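PDB 3M4U: tyrosine specific protein phosphatase, putative from Trypanosoma brucei, which dephosphorylates phosphotyrosine in proteins, the nucleolar protein NOPP44/46 among them, and acts as a life cycle switch of the parasite. Local coordinates for residues Q22-Q27 against T258-V263; A244-I249 against L288-V293. All coordinates share one frame; numbering follows the deposited sequence.

Contact 1: Q22-Q27 against T258-V263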
ATOM      1  N   GLN A  22     -15.884  12.328 -10.374  1.00 45.64           N
ATOM      2  CA  GLN A  22     -15.890  13.355  -9.343  1.00 45.64           C
ATOM      3  C   GLN A  22     -17.039  13.168  -8.349  1.00 53.04           C
ATOM      4  O   GLN A  22     -16.804  13.107  -7.131  1.00 52.60           O
ATOM      5  CB  GLN A  22     -15.851  14.756  -9.952  1.00 49.86           C
ATOM      6  CG  GLN A  22     -16.966  15.685  -9.536  1.00 56.37           C
ATOM      7  CD  GLN A  22     -17.324  16.649 -10.663  1.00 68.40           C
ATOM      8  OE1 GLN A  22     -16.455  17.032 -11.459  1.00 68.62           O
ATOM      9  NE2 GLN A  22     -18.607  17.026 -10.752  1.00 59.36           N
ATOM     10  N   ARG A  23     -18.271  13.030  -8.837  1.00 47.43           N
ATOM     11  CA  ARG A  23     -19.374  12.883  -7.890  1.00 48.98           C
ATOM     12  C   ARG A  23     -19.364  11.519  -7.204  1.00 48.88           C
ATOM     13  O   ARG A  23     -19.839  11.382  -6.076  1.00 48.40           O
ATOM     14  CB  ARG A  23     -20.744  13.240  -8.493  1.00 53.09           C
ATOM     15  CG  ARG A  23     -21.278  12.294  -9.548  1.00 55.00           C
ATOM     16  CD  ARG A  23     -22.595  12.818 -10.143  1.00 55.39           C
ATOM     17  NE  ARG A  23     -22.898  12.149 -11.405  1.00 50.91           N
ATOM     18  CZ  ARG A  23     -22.504  12.603 -12.585  1.00 46.68           C
ATOM     19  NH1 ARG A  23     -21.820  13.741 -12.647  1.00 48.02           N
ATOM     20  NH2 ARG A  23     -22.797  11.929 -13.693  1.00 46.01           N
ATOM     21  N   GLU A  24     -18.805  10.513  -7.867  1.00 49.88           N
ATOM     22  CA  GLU A  24     -18.591   9.234  -7.201  1.00 48.37           C
ATOM     23  C   GLU A  24     -17.642   9.414  -6.018  1.00 48.34           C
ATOM     24  O   GLU A  24     -17.888   8.894  -4.925  1.00 50.35           O
ATOM     25  CB  GLU A  24     -18.014   8.196  -8.163  1.00 51.33           C
ATOM     26  CG  GLU A  24     -19.034   7.538  -9.078  1.00 53.16           C
ATOM     27  CD  GLU A  24     -18.465   6.329  -9.793  1.00 53.10           C
ATOM     28  OE1 GLU A  24     -17.218   6.251  -9.901  1.00 53.15           O
ATOM     29  OE2 GLU A  24     -19.254   5.464 -10.246  1.00 52.08           O
ATOM     30  N   PHE A  25     -16.559  10.156  -6.237  1.00 46.01           N
ATOM     31  CA  PHE A  25     -15.530  10.297  -5.214  1.00 47.09           C
ATOM     32  C   PHE A  25     -16.029  11.100  -4.013  1.00 49.32           C
ATOM     33  O   PHE A  25     -15.801  10.710  -2.863  1.00 44.01           O
ATOM     34  CB  PHE A  25     -14.246  10.904  -5.788  1.00 45.61           C
ATOM     35  CG  PHE A  25     -13.063  10.753  -4.884  1.00 44.46           C
ATOM     36  CD1 PHE A  25     -12.585   9.488  -4.562  1.00 42.58           C
ATOM     37  CD2 PHE A  25     -12.438  11.868  -4.337  1.00 41.57           C
ATOM     38  CE1 PHE A  25     -11.491   9.331  -3.708  1.00 43.22           C
ATOM     39  CE2 PHE A  25     -11.343  11.729  -3.475  1.00 43.17           C
ATOM     40  CZ  PHE A  25     -10.869  10.462  -3.160  1.00 44.85           C
ATOM     41  N   VAL A  26     -16.708  12.215  -4.284  1.00 47.04           N
ATOM     42  CA  VAL A  26     -17.358  12.984  -3.229  1.00 46.48           C
ATOM     43  C   VAL A  26     -18.205  12.071  -2.336  1.00 48.15           C
ATOM     44  O   VAL A  26     -18.130  12.134  -1.101  1.00 46.96           O
ATOM     45  CB  VAL A  26     -18.253  14.107  -3.818  1.00 55.77           C
ATOM     46  CG1 VAL A  26     -19.093  14.771  -2.730  1.00 48.71           C
ATOM     47  CG2 VAL A  26     -17.407  15.140  -4.574  1.00 48.55           C
ATOM     48  N   GLN A  27     -19.004  11.214  -2.963  1.00 46.21           N
ATOM     49  CA  GLN A  27     -19.827  10.274  -2.210  1.00 48.50           C
ATOM     50  C   GLN A  27     -18.960   9.316  -1.388  1.00 53.12           C
ATOM     51  O   GLN A  27     -19.245   9.057  -0.206  1.00 51.52           O
ATOM     52  CB  GLN A  27     -20.764   9.496  -3.139  1.00 50.53           C
ATOM     53  CG  GLN A  27     -21.613   8.420  -2.440  1.00 55.57           C
ATOM     54  CD  GLN A  27     -22.702   7.810  -3.350  1.00 63.82           C
ATOM     55  OE1 GLN A  27     -22.847   6.591  -3.428  1.00 56.38           O
ATOM     56  NE2 GLN A  27     -23.470   8.667  -4.026  1.00 56.13           N
ATOM     57  N   THR A 258     -18.127  -1.778 -10.158  1.00 47.01           N
ATOM     58  CA  THR A 258     -17.011  -2.584  -9.650  1.00 42.44           C
ATOM     59  C   THR A 258     -15.953  -1.732  -8.939  1.00 43.10           C
ATOM     60  O   THR A 258     -15.625  -1.978  -7.772  1.00 41.83           O
ATOM     61  CB  THR A 258     -16.347  -3.423 -10.758  1.00 49.02           C
ATOM     62  OG1 THR A 258     -17.221  -4.500 -11.126  1.00 48.86           O
ATOM     63  CG2 THR A 258     -14.996  -3.995 -10.269  1.00 41.48           C
ATOM     64  N   VAL A 259     -15.441  -0.727  -9.647  1.00 43.61           N
ATOM     65  CA  VAL A 259     -14.478   0.214  -9.091  1.00 41.83           C
ATOM     66  C   VAL A 259     -15.029   0.895  -7.844  1.00 40.57           C
ATOM     67  O   VAL A 259     -14.372   0.954  -6.805  1.00 36.61           O
ATOM     68  CB  VAL A 259     -14.066   1.265 -10.134  1.00 38.59           C
ATOM     69  CG1 VAL A 259     -13.277   2.397  -9.481  1.00 39.33           C
ATOM     70  CG2 VAL A 259     -13.250   0.600 -11.234  1.00 35.99           C
ATOM     71  N   TYR A 260     -16.252   1.388  -7.942  1.00 44.18           N
ATOM     72  CA  TYR A 260     -16.848   2.095  -6.830  1.00 43.52           C
ATOM     73  C   TYR A 260     -16.875   1.262  -5.547  1.00 45.45           C
ATOM     74  O   TYR A 260     -16.565   1.758  -4.453  1.00 43.15           O
ATOM     75  CB  TYR A 260     -18.269   2.525  -7.162  1.00 43.40           C
ATOM     76  CG  TYR A 260     -18.840   3.347  -6.048  1.00 45.13           C
ATOM     77  CD1 TYR A 260     -18.775   4.733  -6.084  1.00 41.63           C
ATOM     78  CD2 TYR A 260     -19.384   2.736  -4.922  1.00 47.37           C
ATOM     79  CE1 TYR A 260     -19.277   5.491  -5.055  1.00 46.04           C
ATOM     80  CE2 TYR A 260     -19.883   3.484  -3.882  1.00 48.43           C
ATOM     81  CZ  TYR A 260     -19.829   4.863  -3.952  1.00 46.34           C
ATOM     82  OH  TYR A 260     -20.322   5.611  -2.910  1.00 51.20           O
ATOM     83  N   SER A 261     -17.286   0.007  -5.677  1.00 44.59           N
ATOM     84  CA  SER A 261     -17.462  -0.848  -4.509  1.00 45.57           C
ATOM     85  C   SER A 261     -16.121  -1.244  -3.921  1.00 45.91           C
ATOM     86  O   SER A 261     -15.957  -1.281  -2.698  1.00 46.93           O
ATOM     87  CB  SER A 261     -18.255  -2.097  -4.875  1.00 47.16           C
ATOM     88  OG  SER A 261     -19.564  -1.736  -5.272  1.00 59.47           O
ATOM     89  N   ILE A 262     -15.171  -1.552  -4.804  1.00 42.10           N
ATOM     90  CA  ILE A 262     -13.839  -1.920  -4.381  1.00 41.29           C
ATOM     91  C   ILE A 262     -13.288  -0.813  -3.504  1.00 40.20           C
ATOM     92  O   ILE A 262     -12.725  -1.074  -2.438  1.00 36.98           O
ATOM     93  CB  ILE A 262     -12.914  -2.139  -5.570  1.00 38.39           C
ATOM     94  CG1 ILE A 262     -13.235  -3.469  -6.234  1.00 37.38           C
ATOM     95  CG2 ILE A 262     -11.457  -2.117  -5.120  1.00 34.91           C
ATOM     96  CD1 ILE A 262     -12.519  -3.668  -7.546  1.00 38.30           C
ATOM     97  N   VAL A 263     -13.468   0.426  -3.942  1.00 30.76           N
ATOM     98  CA  VAL A 263     -12.935   1.526  -3.169  1.00 38.29           C
ATOM     99  C   VAL A 263     -13.729   1.712  -1.867  1.00 42.58           C
ATOM    100  O   VAL A 263     -13.142   1.953  -0.807  1.00 44.18           O
ATOM    101  CB  VAL A 263     -12.868   2.826  -3.975  1.00 37.19           C
ATOM    102  CG1 VAL A 263     -12.481   3.976  -3.069  1.00 38.23           C
ATOM    103  CG2 VAL A 263     -11.862   2.701  -5.096  1.00 33.84           C
TER

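Contact 2: A244-I249 against L288-V293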
ATOM      1  N   ALA A 244      -7.345  -5.320  -7.469  1.00 32.80           N
ATOM      2  CA  ALA A 244      -8.667  -5.909  -7.302  1.00 36.16           C
ATOM      3  C   ALA A 244      -9.540  -5.811  -8.554  1.00 37.92           C
ATOM      4  O   ALA A 244     -10.155  -6.796  -8.987  1.00 38.04           O
ATOM      5  CB  ALA A 244      -9.394  -5.285  -6.096  1.00 36.73           C
ATOM      6  N   ALA A 245      -9.596  -4.625  -9.138  1.00 35.78           N
ATOM      7  CA  ALA A 245     -10.432  -4.441 -10.315  1.00 40.89           C
ATOM      8  C   ALA A 245      -9.936  -5.267 -11.501  1.00 38.88           C
ATOM      9  O   ALA A 245     -10.737  -5.820 -12.239  1.00 37.15           O
ATOM     10  CB  ALA A 245     -10.546  -2.979 -10.670  1.00 32.20           C
ATOM     11  N   LEU A 246      -8.622  -5.365 -11.675  1.00 40.78           N
ATOM     12  CA  LEU A 246      -8.074  -6.204 -12.742  1.00 38.62           C
ATOM     13  C   LEU A 246      -8.509  -7.641 -12.537  1.00 45.56           C
ATOM     14  O   LEU A 246      -8.870  -8.347 -13.481  1.00 47.32           O
ATOM     15  CB  LEU A 246      -6.551  -6.168 -12.745  1.00 34.96           C
ATOM     16  CG  LEU A 246      -5.897  -4.922 -13.322  1.00 43.04           C
ATOM     17  CD1 LEU A 246      -4.439  -5.230 -13.675  1.00 47.07           C
ATOM     18  CD2 LEU A 246      -6.663  -4.478 -14.549  1.00 47.60           C
ATOM     19  N   LEU A 247      -8.457  -8.070 -11.284  1.00 43.47           N
ATOM     20  CA  LEU A 247      -8.837  -9.415 -10.921  1.00 45.67           C
ATOM     21  C   LEU A 247     -10.284  -9.665 -11.359  1.00 45.42           C
ATOM     22  O   LEU A 247     -10.560 -10.652 -12.032  1.00 52.54           O
ATOM     23  CB  LEU A 247      -8.648  -9.590  -9.413  1.00 49.44           C
ATOM     24  CG  LEU A 247      -8.809 -10.950  -8.746  1.00 50.93           C
ATOM     25  CD1 LEU A 247     -10.290 -11.254  -8.556  1.00 52.23           C
ATOM     26  CD2 LEU A 247      -8.099 -12.048  -9.534  1.00 51.76           C
ATOM     27  N   HIS A 248     -11.192  -8.760 -11.003  1.00 40.08           N
ATOM     28  CA  HIS A 248     -12.585  -8.807 -11.474  1.00 45.92           C
ATOM     29  C   HIS A 248     -12.720  -8.876 -13.002  1.00 47.41           C
ATOM     30  O   HIS A 248     -13.646  -9.494 -13.523  1.00 52.13           O
ATOM     31  CB  HIS A 248     -13.377  -7.597 -10.973  1.00 40.66           C
ATOM     32  CG  HIS A 248     -13.759  -7.673  -9.532  1.00 42.36           C
ATOM     33  ND1 HIS A 248     -12.852  -7.953  -8.532  1.00 46.16           N
ATOM     34  CD2 HIS A 248     -14.948  -7.478  -8.910  1.00 45.72           C
ATOM     35  CE1 HIS A 248     -13.464  -7.941  -7.362  1.00 47.13           C
ATOM     36  NE2 HIS A 248     -14.740  -7.652  -7.565  1.00 43.26           N
ATOM     37  N   ILE A 249     -11.817  -8.222 -13.715  1.00 42.61           N
ATOM     38  CA  ILE A 249     -11.804  -8.304 -15.165  1.00 49.28           C
ATOM     39  C   ILE A 249     -11.407  -9.705 -15.652  1.00 52.51           C
ATOM     40  O   ILE A 249     -12.084 -10.294 -16.495  1.00 53.12           O
ATOM     41  CB  ILE A 249     -10.862  -7.270 -15.774  1.00 45.59           C
ATOM     42  CG1 ILE A 249     -11.308  -5.866 -15.385  1.00 41.00           C
ATOM     43  CG2 ILE A 249     -10.839  -7.408 -17.286  1.00 46.95           C
ATOM     44  CD1 ILE A 249     -10.475  -4.796 -16.025  1.00 44.27           C
ATOM     45  N   LEU A 288     -10.292   0.576 -17.687  1.00 36.70           N
ATOM     46  CA  LEU A 288     -10.571   0.964 -19.060  1.00 42.70           C
ATOM     47  C   LEU A 288      -9.430   0.530 -19.974  1.00 48.80           C
ATOM     48  O   LEU A 288      -9.655  -0.005 -21.063  1.00 46.65           O
ATOM     49  CB  LEU A 288     -10.775   2.482 -19.166  1.00 42.39           C
ATOM     50  CG  LEU A 288     -11.926   3.090 -18.349  1.00 45.03           C
ATOM     51  CD1 LEU A 288     -11.837   4.601 -18.311  1.00 41.09           C
ATOM     52  CD2 LEU A 288     -13.303   2.633 -18.847  1.00 43.97           C
ATOM     53  N   GLY A 289      -8.203   0.756 -19.520  1.00 43.94           N
ATOM     54  CA  GLY A 289      -7.031   0.410 -20.302  1.00 44.30           C
ATOM     55  C   GLY A 289      -6.939  -1.067 -20.639  1.00 49.12           C
ATOM     56  O   GLY A 289      -6.550  -1.424 -21.756  1.00 46.00           O
ATOM     57  N   ARG A 290      -7.283  -1.930 -19.679  1.00 46.03           N
ATOM     58  CA  ARG A 290      -7.201  -3.373 -19.898  1.00 45.85           C
ATOM     59  C   ARG A 290      -8.316  -3.866 -20.801  1.00 47.52           C
ATOM     60  O   ARG A 290      -8.256  -4.975 -21.310  1.00 47.83           O
ATOM     61  CB  ARG A 290      -7.247  -4.141 -18.577  1.00 49.81           C
ATOM     62  CG  ARG A 290      -6.081  -3.843 -17.662  1.00 60.08           C
ATOM     63  CD  ARG A 290      -4.718  -4.186 -18.273  1.00 57.42           C
ATOM     64  NE  ARG A 290      -3.694  -4.180 -17.228  1.00 64.09           N
ATOM     65  CZ  ARG A 290      -2.431  -4.572 -17.383  1.00 72.72           C
ATOM     66  NH1 ARG A 290      -1.996  -5.010 -18.566  1.00 69.61           N
ATOM     67  NH2 ARG A 290      -1.599  -4.520 -16.345  1.00 65.91           N
ATOM     68  N   LEU A 291      -9.344  -3.044 -20.972  1.00 47.73           N
ATOM     69  CA  LEU A 291     -10.446  -3.358 -21.862  1.00 47.40           C
ATOM     70  C   LEU A 291     -10.199  -2.745 -23.238  1.00 50.34           C
ATOM     71  O   LEU A 291     -11.110  -2.670 -24.058  1.00 50.63           O
ATOM     72  CB  LEU A 291     -11.754  -2.804 -21.298  1.00 45.75           C
ATOM     73  CG  LEU A 291     -12.254  -3.363 -19.974  1.00 48.29           C
ATOM     74  CD1 LEU A 291     -13.490  -2.611 -19.516  1.00 42.19           C
ATOM     75  CD2 LEU A 291     -12.533  -4.855 -20.119  1.00 47.09           C
ATOM     76  N   GLY A 292      -8.974  -2.286 -23.473  1.00 49.19           N
ATOM     77  CA  GLY A 292      -8.608  -1.672 -24.737  1.00 47.30           C
ATOM     78  C   GLY A 292      -9.292  -0.348 -25.039  1.00 55.94           C
ATOM     79  O   GLY A 292      -9.447   0.011 -26.206  1.00 61.33           O
ATOM     80  N   VAL A 293      -9.713   0.379 -24.005  1.00 51.62           N
ATOM     81  CA  VAL A 293     -10.244   1.732 -24.190  1.00 51.00           C
ATOM     82  C   VAL A 293      -9.111   2.760 -24.247  1.00 55.52           C
ATOM     83  O   VAL A 293      -8.106   2.608 -23.555  1.00 58.47           O
ATOM     84  CB  VAL A 293     -11.210   2.109 -23.055  1.00 56.38           C
ATOM     85  CG1 VAL A 293     -11.498   3.611 -23.053  1.00 55.31           C
ATOM     86  CG2 VAL A 293     -12.496   1.303 -23.167  1.00 55.41           C
TER

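Contact 1: Q22-Q27 against T258-V263
Tyr260 reaches out from helix 258-269 and lays its ring beside helix 14-31, where Glu24 and Gln27, one turn apart, receive it. At the hydroxyl end, Gln27 OE1 lies 2.8 Å from Tyr260 OH, approaching obliquely to the ring. Gln27 CG is also close, 3.1 Å from the same OH, so the oxygen sits against the aliphatic part of the glutamine as well as its amide. The amide plane stands 76° to the ring. Gln27 gets there as an extended arm, with CG anti to the backbone N (chi1 177°). Further back along the ring, the carbonyl oxygen Glu24 O meets an edge, near the ring plane, 3.7 Å from Tyr260 CE1. The side chain of Glu24 runs along that same flank: its CB, CG and CD all lie about 4 Å from Tyr260 CD1, the nearest being CD at 4.0 Å. Its carboxylate is turned 65° from the ring plane.

The carboxylate spends its charge elsewhere. Glu24 OE1 accepts hydrogen bonds from the hydroxyls of Tyr280 and Tyr284 on helix 277-290, while OE2 forms a salt bridge with Arg20, one turn earlier on its own helix. Those bonds fix the carboxylate in place and leave its carbon chain as a wall for the tyrosine. Tyr260 also touches Tyr280 and Leu28. The result is a surface contact in which Tyr260, Tyr280 and Tyr284 meet Glu24 where the N-terminal helix packs on helices 258-269 and 277-290 of the protein tyrosine phosphatase fold.

Contact 2: A244-I249 against L288-V293
Arg290 lies against Leu246 and Ile249 with its aliphatic stem. Starting at the backbone, Arg290 CB is 4.1 Å from Leu246 CD2 and 4.2 Å from Ile249 CD1, so it faces both methyls, which lie on the same side of it. The next carbon, Arg290 CG, comes to 3.2 Å from Leu246 CD2, too short for two carbons and doubtful in detail. A bend follows at chi2 (-60°), which turns the rest of the arm along the leucine. Arg290 NE then lies 3.8 Å from Leu246 CD1, and NH2, at 4.0 Å from the same methyl, finishes the path. The leucine thus meets the guanidinium obliquely, and both of its branches are used: CD2 mainly on the stem, CD1 on NE and NH2. Arg290 NH2 also has a long, weak ion pair with Asp210.

Ile249, one turn further along helix 234-250, points its CD1 at the root of the arginine, and the two side chains cross at about a right angle. Its other branch, CG2, meets Leu291 CD2 at 4.2 Å, a purely apolar touch. Behind these residues, Leu246 also packs on Thr286 and Ile249 on Val287, so the contact extends up helix 277-290.

Leu291 already belongs to the turn that closes that helix: Val293 N bonds to Leu288 O and Gly292 N to Gly289 O, with Gly292 at positive phi as the C-prime residue. The arrangement is a Schellman motif ending helix 277-290, with its last turn packed on helix 234-250 at the surface of the phosphatase domain.

Overall arrangement
The two contacts lie on the same side of the chain's centre, about 16 Å apart between their centres, and share one helical layer. Helices 234-250, 258-269 and 277-290 follow one another, and the contacts interleave along the chain. They also touch directly: Ile262 CD1 of contact 1 packs 3.5 Å from Ala245 N of contact 2, and Thr258 CG2 lies 3.7 Å from His248 CD2. Contact 1 adds helix 14-31 to this layer, while contact 2 joins helices 234-250 and 277-290, the first and third of these three in the chain. As in other tyrosine phosphatases, the phosphate-binding P-loop should lie between strand 225-228 and helix 234-250, ahead of residues 244-249.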